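Local coordinates for NTF2 fold protein loop-helix-loop design NT-9 (Synthetic construct, PDB 6W90), which is a de novo designed NTF2-fold protein built by sampling loop-helix-loop geometries, with a pocket that holds a phospholipid, at residues Y68-I73 / E88-G93. Numbering follows the deposited sequence.
With 3PE (1,2-Distearoyl-sn-glycerophosphoethanolamine), chain B.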
loop_
_atom_site.group_PDB
_atom_site.type_symbol
_atom_site.label_atom_id
_atom_site.label_comp_id
_atom_site.label_asym_id
_atom_site.label_seq_id
_atom_site.Cartn_x
_atom_site.Cartn_y
_atom_site.Cartn_z
ATOM N N TYR A 68 2.369 4.482 -14.208
ATOM C CA TYR A 68 3.306 3.389 -14.434
ATOM C C TYR A 68 2.893 2.448 -15.551
ATOM O O TYR A 68 1.714 2.122 -15.692
ATOM C CB TYR A 68 3.472 2.555 -13.161
ATOM C CG TYR A 68 3.776 3.428 -12.024
ATOM C CD1 TYR A 68 5.009 4.036 -11.905
ATOM C CD2 TYR A 68 2.802 3.722 -11.083
ATOM C CE1 TYR A 68 5.268 4.887 -10.846
ATOM C CE2 TYR A 68 3.046 4.543 -10.039
ATOM C CZ TYR A 68 4.268 5.137 -9.914
ATOM O OH TYR A 68 4.479 5.987 -8.846
ATOM N N ASP A 69 3.897 1.974 -16.299
ATOM C CA ASP A 69 3.698 1.022 -17.377
ATOM C C ASP A 69 3.635 -0.416 -16.891
ATOM O O ASP A 69 3.044 -1.274 -17.559
ATOM C CB ASP A 69 4.871 1.052 -18.353
ATOM C CG ASP A 69 4.789 2.148 -19.319
ATOM O OD1 ASP A 69 3.715 2.292 -19.930
ATOM O OD2 ASP A 69 5.806 2.849 -19.467
ATOM N N ARG A 70 4.358 -0.714 -15.815
ATOM C CA ARG A 70 4.545 -2.060 -15.319
ATOM C C ARG A 70 4.577 -2.027 -13.811
ATOM O O ARG A 70 5.211 -1.154 -13.223
ATOM C CB ARG A 70 5.873 -2.637 -15.765
ATOM C CG ARG A 70 5.858 -3.906 -16.399
ATOM C CD ARG A 70 7.270 -4.151 -16.878
ATOM N NE ARG A 70 7.522 -5.562 -16.737
ATOM C CZ ARG A 70 7.442 -6.433 -17.736
ATOM N NH1 ARG A 70 7.141 -6.032 -18.967
ATOM N NH2 ARG A 70 7.667 -7.710 -17.487
ATOM N N VAL A 71 3.932 -3.001 -13.190
ATOM C CA VAL A 71 3.889 -3.132 -11.742
ATOM C C VAL A 71 4.106 -4.612 -11.460
ATOM O O VAL A 71 3.393 -5.454 -12.014
ATOM C CB VAL A 71 2.557 -2.617 -11.158
ATOM C CG1 VAL A 71 2.546 -2.885 -9.697
ATOM C CG2 VAL A 71 2.380 -1.184 -11.487
ATOM N N GLU A 72 5.099 -4.937 -10.630
ATOM C CA GLU A 72 5.402 -6.328 -10.332
ATOM C C GLU A 72 5.806 -6.476 -8.870
ATOM O O GLU A 72 6.599 -5.680 -8.368
ATOM C CB GLU A 72 6.568 -6.866 -11.180
ATOM C CG GLU A 72 6.501 -6.624 -12.666
ATOM C CD GLU A 72 7.725 -7.176 -13.377
ATOM O OE1 GLU A 72 8.180 -8.278 -12.996
ATOM O OE2 GLU A 72 8.236 -6.494 -14.295
ATOM N N ILE A 73 5.340 -7.543 -8.226
ATOM C CA ILE A 73 5.772 -7.882 -6.878
ATOM C C ILE A 73 7.127 -8.557 -6.976
ATOM O O ILE A 73 7.258 -9.604 -7.624
ATOM C CB ILE A 73 4.762 -8.805 -6.191
ATOM C CG1 ILE A 73 3.402 -8.139 -6.083
ATOM C CG2 ILE A 73 5.301 -9.157 -4.830
ATOM C CD1 ILE A 73 2.336 -9.090 -5.585
ATOM N N GLU A 88 7.814 -3.369 -7.557
ATOM C CA GLU A 88 8.568 -2.545 -8.487
ATOM C C GLU A 88 7.605 -1.930 -9.488
ATOM O O GLU A 88 6.720 -2.606 -10.015
ATOM C CB GLU A 88 9.617 -3.425 -9.126
ATOM C CG GLU A 88 10.512 -2.827 -10.103
ATOM C CD GLU A 88 11.451 -3.914 -10.557
ATOM O OE1 GLU A 88 12.311 -4.274 -9.721
ATOM O OE2 GLU A 88 11.269 -4.447 -11.684
ATOM N N LEU A 89 7.762 -0.632 -9.710
ATOM C CA LEU A 89 6.922 0.159 -10.598
ATOM C C LEU A 89 7.838 0.753 -11.643
ATOM O O LEU A 89 8.908 1.260 -11.303
ATOM C CB LEU A 89 6.206 1.252 -9.829
ATOM C CG LEU A 89 5.598 0.891 -8.478
ATOM C CD1 LEU A 89 5.357 2.157 -7.637
ATOM C CD2 LEU A 89 4.345 0.250 -8.756
ATOM N N GLU A 90 7.467 0.625 -12.907
ATOM C CA GLU A 90 8.348 1.058 -13.961
ATOM C C GLU A 90 7.618 1.935 -14.954
ATOM O O GLU A 90 6.455 1.702 -15.281
ATOM C CB GLU A 90 8.904 -0.092 -14.762
ATOM C CG GLU A 90 9.620 -1.158 -14.024
ATOM C CD GLU A 90 10.222 -2.149 -14.999
ATOM O OE1 GLU A 90 9.936 -3.360 -14.867
ATOM O OE2 GLU A 90 10.945 -1.692 -15.921
ATOM N N SER A 91 8.352 2.900 -15.487
ATOM C CA SER A 91 7.871 3.709 -16.596
ATOM C C SER A 91 9.078 4.151 -17.408
ATOM O O SER A 91 9.943 4.843 -16.876
ATOM C CB SER A 91 7.104 4.923 -16.088
ATOM O OG SER A 91 6.724 5.758 -17.162
ATOM N N ASN A 92 9.151 3.746 -18.664
ATOM C CA ASN A 92 10.175 4.193 -19.599
ATOM C C ASN A 92 11.580 4.262 -18.999
ATOM O O ASN A 92 12.253 5.287 -19.028
ATOM C CB ASN A 92 9.778 5.548 -20.181
ATOM C CG ASN A 92 10.630 5.948 -21.326
ATOM O OD1 ASN A 92 11.079 5.121 -22.129
ATOM N ND2 ASN A 92 10.881 7.238 -21.421
ATOM N N GLY A 93 12.023 3.122 -18.473
ATOM C CA GLY A 93 13.378 3.009 -17.977
ATOM C C GLY A 93 13.608 3.594 -16.600
ATOM O O GLY A 93 14.759 3.601 -16.137
HETATM P P 3PE B . 12.034 5.025 -5.071
HETATM N N 3PE B . 13.270 4.615 -0.891
HETATM O O11 3PE B . 10.407 4.945 -4.821
HETATM O O12 3PE B . 12.481 3.858 -5.911
HETATM O O13 3PE B . 12.793 4.847 -3.604
HETATM O O14 3PE B . 12.478 6.370 -5.644
HETATM C C11 3PE B . 12.826 3.577 -3.004
HETATM C C12 3PE B . 13.763 3.603 -1.803
HETATM C C1 3PE B . 9.816 5.995 -4.105
HETATM C C2 3PE B . 8.284 5.885 -4.124
HETATM C C3 3PE B . 7.959 4.404 -3.911
HETATM O O31 3PE B . 6.617 4.219 -3.570
HETATM O O32 3PE B . 6.103 4.862 -5.656
HETATM C C31 3PE B . 5.714 4.551 -4.585
HETATM C C32 3PE B . 4.220 4.512 -4.290
HETATM C C33 3PE B . 3.354 4.488 -5.548
HETATM C C34 3PE B . 2.130 3.641 -5.203
HETATM C C35 3PE B . 0.977 3.862 -6.175
HETATM C C36 3PE B . 0.734 2.567 -6.957
HETATM C C37 3PE B . -0.033 1.526 -6.132
HETATM C C38 3PE B . 0.873 0.680 -5.229
HETATM C C39 3PE B . 0.341 -0.750 -5.051
HETATM C C3A 3PE B . -0.950 -0.792 -4.223
HETATM C C3B 3PE B . -1.284 -2.210 -3.747
HETATM C C3C 3PE B . -0.923 -2.371 -2.269
HETATM C C3D 3PE B . -1.520 -3.650 -1.679
HETATM C C3E 3PE B . -0.957 -3.860 -0.269
HETATM C C3F 3PE B . -1.149 -5.314 0.183
HETATM C C3G 3PE B . -0.517 -5.540 1.563
HETATM C C3H 3PE B . -0.077 -6.991 1.807
HETATM C C3I 3PE B . -1.236 -7.923 2.175
HETATM O O21 3PE B . 7.767 6.676 -3.092
HETATM O O22 3PE B . 6.592 8.033 -4.487
HETATM C C21 3PE B . 6.958 7.800 -3.375
HETATM C C22 3PE B . 6.565 8.722 -2.203
HETATM C C23 3PE B . 5.068 8.667 -1.862
HETATM C C24 3PE B . 4.665 7.380 -1.134
HETATM C C25 3PE B . 3.143 7.268 -0.942
HETATM C C26 3PE B . 2.815 5.792 -0.702
HETATM C C27 3PE B . 1.314 5.499 -0.683
HETATM C C28 3PE B . 1.057 3.990 -0.543
HETATM C C29 3PE B . 1.107 3.440 0.896
HETATM C C2A 3PE B . 0.537 2.009 0.977
HETATM C C2B 3PE B . -0.899 1.948 1.500
HETATM C C2C 3PE B . -1.558 0.610 1.149
HETATM C C2D 3PE B . -3.058 0.834 0.967
HETATM C C2E 3PE B . -3.830 -0.470 0.813
HETATM C C2F 3PE B . -3.825 -0.936 -0.641
HETATM O O HOH W 1 7.814 1.583 -20.113
#
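E90, L89 and Y68 have the most surface buried in this antiparallel contact. L89 lies against one face of the Y68 ring: its CB sits 3.9 Å from the ring centroid and 20° off the normal, a CH-pi contact displaced toward the ring's CD1 side. With CG anti to the carbonyl carbon (chi1 -43°), the L89 branch point sits between V71 and the lipid, and its methyls part: CD2 packs beside V71 (3.7 Å to CG2) and CD1 reaches the lipid, 3.4 Å from the carbonyl oxygen O32 of one ester. The phenol of Y68 comes near the same ester, and W96 on strand 94-105 meets the ring edge-to-face. With an alanine at Y68, CB of L89 would probably lose its aromatic cover and the pocket part of its wall beside the ester.

On the face carrying R70, E72 and E90, charge does the work. R70 NE gives a straight bond, 179°, to OE2 of E72 at 2.7 Å, with the acceptor in the guanidinium plane but the donor above the carboxylate plane. E90 runs alongside R70, its OE1 3.8 Å from NE, a long salt bridge. The two carboxylates come close, OE1 of E90 being 3.6 Å from OE2 of E72, and the arginine beside both probably offsets their repulsion. E88, on the same face, has its salt bridge with R74.

Backbone bonds in both directions join R70 with E90 and E72 with E88. E90 O also accepts from D69 N at 2.8 Å, and beyond it a water links OD2 of D69 to N of N92. Two residues, D69 and R70, thus face one, E90: a classic beta bulge at the open end of the hairpin of strands 70-79 and 82-91, with Y68 and L89, next to the bulge, lining the lipid pocket of the NTF2 fold.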